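Local atomic coordinates of methyl transferase from Methanosarcina acetivorans (Methanosarcina acetivorans, PDB entry 6MRO), a protein that probably transfers methyl groups from S-adenosylmethionine to an acceptor, and is seen here with the product S-adenosyl-L-homocysteine bound. Residues A[57-67]-A[81-89]. The protein carries 1 engineered substitution. Sequence-based numbering, arbitrary orientation.
Sequences VTGIDLAKRAI and VNFIVGNVL. Engineered in segment 57-67: Arg-65 (natural residue Asp). With SAH (S-adenosyl-L-homocysteine), chain B.
Asn-82 N donates to Val-57 O, the first of five backbone hydrogen bonds that join strand 57-61 in parallel to strand 82-85 and the Gly-86 that follows it. Gly-59 N, Ile-84 N, Asp-61 N and Gly-86 N donate in turn to Asn-82 O, Gly-59 O, Ile-84 O and Asp-61 O. The Asp-61 N to Ile-84 O bond is the longest, at 3.2 Å. Beside the ladder, the Asn-82 amide, with CG anti to the backbone N (chi1 180°), directs ND2 to Thr-58 OG1 at 3.2 Å, nearly in the amide plane. Gly-59 suits its place because a side chain would strike the Phe-83 ring, one face of which is covered by Val-81 CG1. Ile-60 lays CG1 and CD1 on Gly-86, where a side chain would meet CD1, while its CG2 touches Val-88 CG2. Val-85 CG2 packs 3.7 Å from Ile-67 CB, seating helix 64-76 on the strand pair.

At the carboxyl ends the bonding passes to S-adenosyl-L-homocysteine (SAH). Asp-61 suits because its two carboxylate oxygens serve two ribose hydroxyls and two amides. Asp-61 OD1 accepts from Ala-63 N, closing an Asx turn, and from SAH O2' (2.7 Å); Asp-61 OD2 takes SAH O3' (2.5 Å) and Gly-42 N. A leucine in its place would probably leave all four donors without these acceptors. The adenine is read by 81-89: Val-88 N donates to SAH N1 almost straight (174°), and the amide oxygen of Asn-87 can accept twice, OD1 taking SAH N6 at 2.9 Å and Leu-89 N in a second Asx turn. From 57-67, Leu-62 CD1 lies on the purine, 3.4 Å from SAH C5. An acidic residue gripping the ribose beside a strand end reading adenine is characteristic of Rossmann-like S-adenosylmethionine-dependent methyltransferases.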
loop_
_atom_site.group_PDB
_atom_site.type_symbol
_atom_site.label_atom_id
_atom_site.label_comp_id
_atom_site.label_asym_id
_atom_site.label_seq_id
_atom_site.Cartn_x
_atom_site.Cartn_y
_atom_site.Cartn_z
ATOM N N VAL A 57 11.990 -7.295 -0.909
ATOM C CA VAL A 57 10.811 -6.666 -0.323
ATOM C C VAL A 57 11.057 -6.294 1.129
ATOM O O VAL A 57 11.564 -7.103 1.917
ATOM C CB VAL A 57 9.571 -7.563 -0.437
ATOM C CG1 VAL A 57 8.351 -6.836 0.154
ATOM C CG2 VAL A 57 9.313 -7.858 -1.897
ATOM N N THR A 58 10.674 -5.067 1.470
ATOM C CA THR A 58 10.521 -4.604 2.843
ATOM C C THR A 58 9.061 -4.251 3.073
ATOM O O THR A 58 8.428 -3.625 2.222
ATOM C CB THR A 58 11.407 -3.375 3.106
ATOM O OG1 THR A 58 12.786 -3.742 2.960
ATOM C CG2 THR A 58 11.186 -2.865 4.530
ATOM N N GLY A 59 8.520 -4.673 4.215
ATOM C CA GLY A 59 7.179 -4.265 4.588
ATOM C C GLY A 59 7.184 -3.567 5.931
ATOM O O GLY A 59 7.834 -4.043 6.864
ATOM N N ILE A 60 6.476 -2.447 6.052
ATOM C CA ILE A 60 6.448 -1.660 7.277
ATOM C C ILE A 60 5.002 -1.490 7.731
ATOM O O ILE A 60 4.099 -1.257 6.917
ATOM C CB ILE A 60 7.149 -0.299 7.080
ATOM C CG1 ILE A 60 7.065 0.537 8.353
ATOM C CG2 ILE A 60 6.596 0.436 5.840
ATOM C CD1 ILE A 60 7.967 1.726 8.333
ATOM N N ASP A 61 4.772 -1.646 9.035
ATOM C CA ASP A 61 3.429 -1.474 9.573
ATOM C C ASP A 61 3.546 -1.092 11.038
ATOM O O ASP A 61 4.489 -1.496 11.720
ATOM C CB ASP A 61 2.594 -2.752 9.413
ATOM C CG ASP A 61 1.091 -2.495 9.516
ATOM O OD1 ASP A 61 0.592 -2.236 10.635
ATOM O OD2 ASP A 61 0.400 -2.565 8.474
ATOM N N LEU A 62 2.566 -0.317 11.510
ATOM C CA LEU A 62 2.537 0.110 12.910
ATOM C C LEU A 62 2.237 -1.043 13.866
ATOM O O LEU A 62 2.686 -1.027 15.016
ATOM C CB LEU A 62 1.488 1.206 13.091
ATOM C CG LEU A 62 1.872 2.650 12.798
ATOM C CD1 LEU A 62 0.629 3.530 12.960
ATOM C CD2 LEU A 62 2.988 3.099 13.742
ATOM N N ALA A 63 1.499 -2.047 13.419
ATOM C CA ALA A 63 0.960 -3.074 14.308
ATOM C C ALA A 63 1.960 -4.212 14.451
ATOM O O ALA A 63 2.229 -4.923 13.482
ATOM C CB ALA A 63 -0.363 -3.591 13.753
ATOM N N LYS A 64 2.486 -4.418 15.667
ATOM C CA LYS A 64 3.420 -5.519 15.858
ATOM C C LYS A 64 2.762 -6.860 15.578
ATOM O O LYS A 64 3.412 -7.777 15.066
ATOM C CB LYS A 64 4.005 -5.510 17.272
ATOM C CG LYS A 64 4.530 -4.171 17.734
ATOM C CD LYS A 64 5.079 -4.260 19.161
ATOM C CE LYS A 64 4.048 -4.861 20.102
ATOM N NZ LYS A 64 2.813 -4.023 20.218
ATOM N N ARG A 65 1.476 -7.002 15.919
ATOM C CA ARG A 65 0.782 -8.259 15.653
ATOM C C ARG A 65 0.756 -8.572 14.162
ATOM O O ARG A 65 1.000 -9.715 13.752
ATOM C CB ARG A 65 -0.635 -8.203 16.226
ATOM C CG ARG A 65 -1.574 -9.303 15.738
ATOM C CD ARG A 65 -1.165 -10.648 16.274
ATOM N NE ARG A 65 -2.160 -11.682 16.001
ATOM C CZ ARG A 65 -3.168 -11.988 16.813
ATOM N NH1 ARG A 65 -3.332 -11.324 17.951
ATOM N NH2 ARG A 65 -4.020 -12.952 16.487
ATOM N N ALA A 66 0.463 -7.571 13.328
ATOM C CA ALA A 66 0.456 -7.811 11.891
ATOM C C ALA A 66 1.851 -8.181 11.398
ATOM O O ALA A 66 2.021 -9.146 10.638
ATOM C CB ALA A 66 -0.079 -6.576 11.162
ATOM N N ILE A 67 2.867 -7.422 11.826
ATOM C CA ILE A 67 4.245 -7.724 11.435
ATOM C C ILE A 67 4.648 -9.125 11.905
ATOM O O ILE A 67 5.266 -9.891 11.153
ATOM C CB ILE A 67 5.199 -6.630 11.957
ATOM C CG1 ILE A 67 4.966 -5.301 11.191
ATOM C CG2 ILE A 67 6.676 -7.087 11.870
ATOM C CD1 ILE A 67 5.124 -5.403 9.669
ATOM N N VAL A 81 11.551 -11.816 3.366
ATOM C CA VAL A 81 11.022 -10.482 3.342
ATOM C C VAL A 81 11.506 -9.785 4.586
ATOM O O VAL A 81 11.595 -10.412 5.597
ATOM C CB VAL A 81 9.492 -10.411 3.368
ATOM C CG1 VAL A 81 9.039 -8.970 3.364
ATOM C CG2 VAL A 81 8.862 -11.148 2.236
ATOM N N ASN A 82 11.803 -8.494 4.493
ATOM C CA ASN A 82 12.238 -7.652 5.612
ATOM C C ASN A 82 11.009 -6.946 6.190
ATOM O O ASN A 82 10.631 -5.858 5.758
ATOM C CB ASN A 82 13.303 -6.674 5.121
ATOM C CG ASN A 82 13.820 -5.745 6.202
ATOM O OD1 ASN A 82 14.032 -6.141 7.343
ATOM N ND2 ASN A 82 14.043 -4.489 5.828
ATOM N N PHE A 83 10.364 -7.576 7.176
ATOM C CA PHE A 83 9.174 -7.014 7.815
ATOM C C PHE A 83 9.586 -6.239 9.061
ATOM O O PHE A 83 10.293 -6.776 9.927
ATOM C CB PHE A 83 8.182 -8.116 8.200
ATOM C CG PHE A 83 7.338 -8.612 7.057
ATOM C CD1 PHE A 83 6.471 -7.760 6.390
ATOM C CD2 PHE A 83 7.405 -9.942 6.660
ATOM C CE1 PHE A 83 5.690 -8.222 5.341
ATOM C CE2 PHE A 83 6.631 -10.410 5.624
ATOM C CZ PHE A 83 5.771 -9.547 4.958
ATOM N N ILE A 84 9.158 -4.985 9.160
ATOM C CA ILE A 84 9.565 -4.153 10.286
ATOM C C ILE A 84 8.370 -3.385 10.826
ATOM O O ILE A 84 7.484 -2.960 10.074
ATOM C CB ILE A 84 10.724 -3.190 9.923
ATOM C CG1 ILE A 84 10.315 -2.159 8.877
ATOM C CG2 ILE A 84 11.947 -3.963 9.444
ATOM C CD1 ILE A 84 11.454 -1.218 8.516
ATOM N N VAL A 85 8.343 -3.234 12.148
ATOM C CA VAL A 85 7.367 -2.385 12.814
ATOM C C VAL A 85 7.846 -0.950 12.698
ATOM O O VAL A 85 9.001 -0.648 13.027
ATOM C CB VAL A 85 7.204 -2.791 14.288
ATOM C CG1 VAL A 85 6.240 -1.840 14.981
ATOM C CG2 VAL A 85 6.715 -4.239 14.408
ATOM N N GLY A 86 6.973 -0.062 12.253
ATOM C CA GLY A 86 7.396 1.311 12.046
ATOM C C GLY A 86 6.267 2.177 11.538
ATOM O O GLY A 86 5.199 1.696 11.139
ATOM N N ASN A 87 6.538 3.479 11.549
ATOM C CA ASN A 87 5.587 4.513 11.165
ATOM C C ASN A 87 6.017 5.108 9.832
ATOM O O ASN A 87 7.122 5.637 9.722
ATOM C CB ASN A 87 5.535 5.601 12.235
ATOM C CG ASN A 87 4.350 6.508 12.084
ATOM O OD1 ASN A 87 3.869 6.765 10.972
ATOM N ND2 ASN A 87 3.867 7.015 13.212
ATOM N N VAL A 88 5.138 5.039 8.832
ATOM C CA VAL A 88 5.459 5.566 7.509
ATOM C C VAL A 88 5.700 7.069 7.575
ATOM O O VAL A 88 6.502 7.612 6.809
ATOM C CB VAL A 88 4.338 5.194 6.517
ATOM C CG1 VAL A 88 4.411 6.042 5.240
ATOM C CG2 VAL A 88 4.434 3.705 6.182
ATOM N N LEU A 89 5.045 7.758 8.511
ATOM C CA LEU A 89 5.250 9.187 8.706
ATOM C C LEU A 89 6.577 9.505 9.383
ATOM O O LEU A 89 6.893 10.689 9.561
ATOM C CB LEU A 89 4.097 9.776 9.520
ATOM C CG LEU A 89 2.687 9.578 8.955
ATOM C CD1 LEU A 89 1.651 10.236 9.858
ATOM C CD2 LEU A 89 2.585 10.124 7.537
HETATM N N SAH B . -1.787 -3.464 3.229
HETATM C CA SAH B . -2.453 -4.437 4.116
HETATM C CB SAH B . -3.103 -3.727 5.296
HETATM C CG SAH B . -4.019 -2.572 4.890
HETATM S SD SAH B . -4.937 -1.854 6.272
HETATM C C SAH B . -3.498 -5.257 3.375
HETATM O O SAH B . -3.810 -4.980 2.207
HETATM O OXT SAH B . -4.053 -6.205 3.951
HETATM C "C5'" SAH B . -3.843 -0.428 6.556
HETATM C "C4'" SAH B . -2.578 -0.792 7.338
HETATM O "O4'" SAH B . -1.797 0.382 7.520
HETATM C "C3'" SAH B . -2.817 -1.394 8.721
HETATM O "O3'" SAH B . -2.119 -2.629 8.779
HETATM C "C2'" SAH B . -2.263 -0.344 9.675
HETATM O "O2'" SAH B . -1.690 -0.862 10.865
HETATM C "C1'" SAH B . -1.227 0.357 8.812
HETATM N N9 SAH B . -0.917 1.741 9.187
HETATM C C8 SAH B . -1.793 2.765 9.478
HETATM N N7 SAH B . -1.077 3.878 9.714
HETATM C C5 SAH B . 0.236 3.584 9.556
HETATM C C6 SAH B . 1.400 4.338 9.681
HETATM N N6 SAH B . 1.344 5.621 10.014
HETATM N N1 SAH B . 2.611 3.740 9.457
HETATM C C2 SAH B . 2.683 2.404 9.105
HETATM N N3 SAH B . 1.536 1.649 8.995
HETATM C C4 SAH B . 0.339 2.247 9.207
#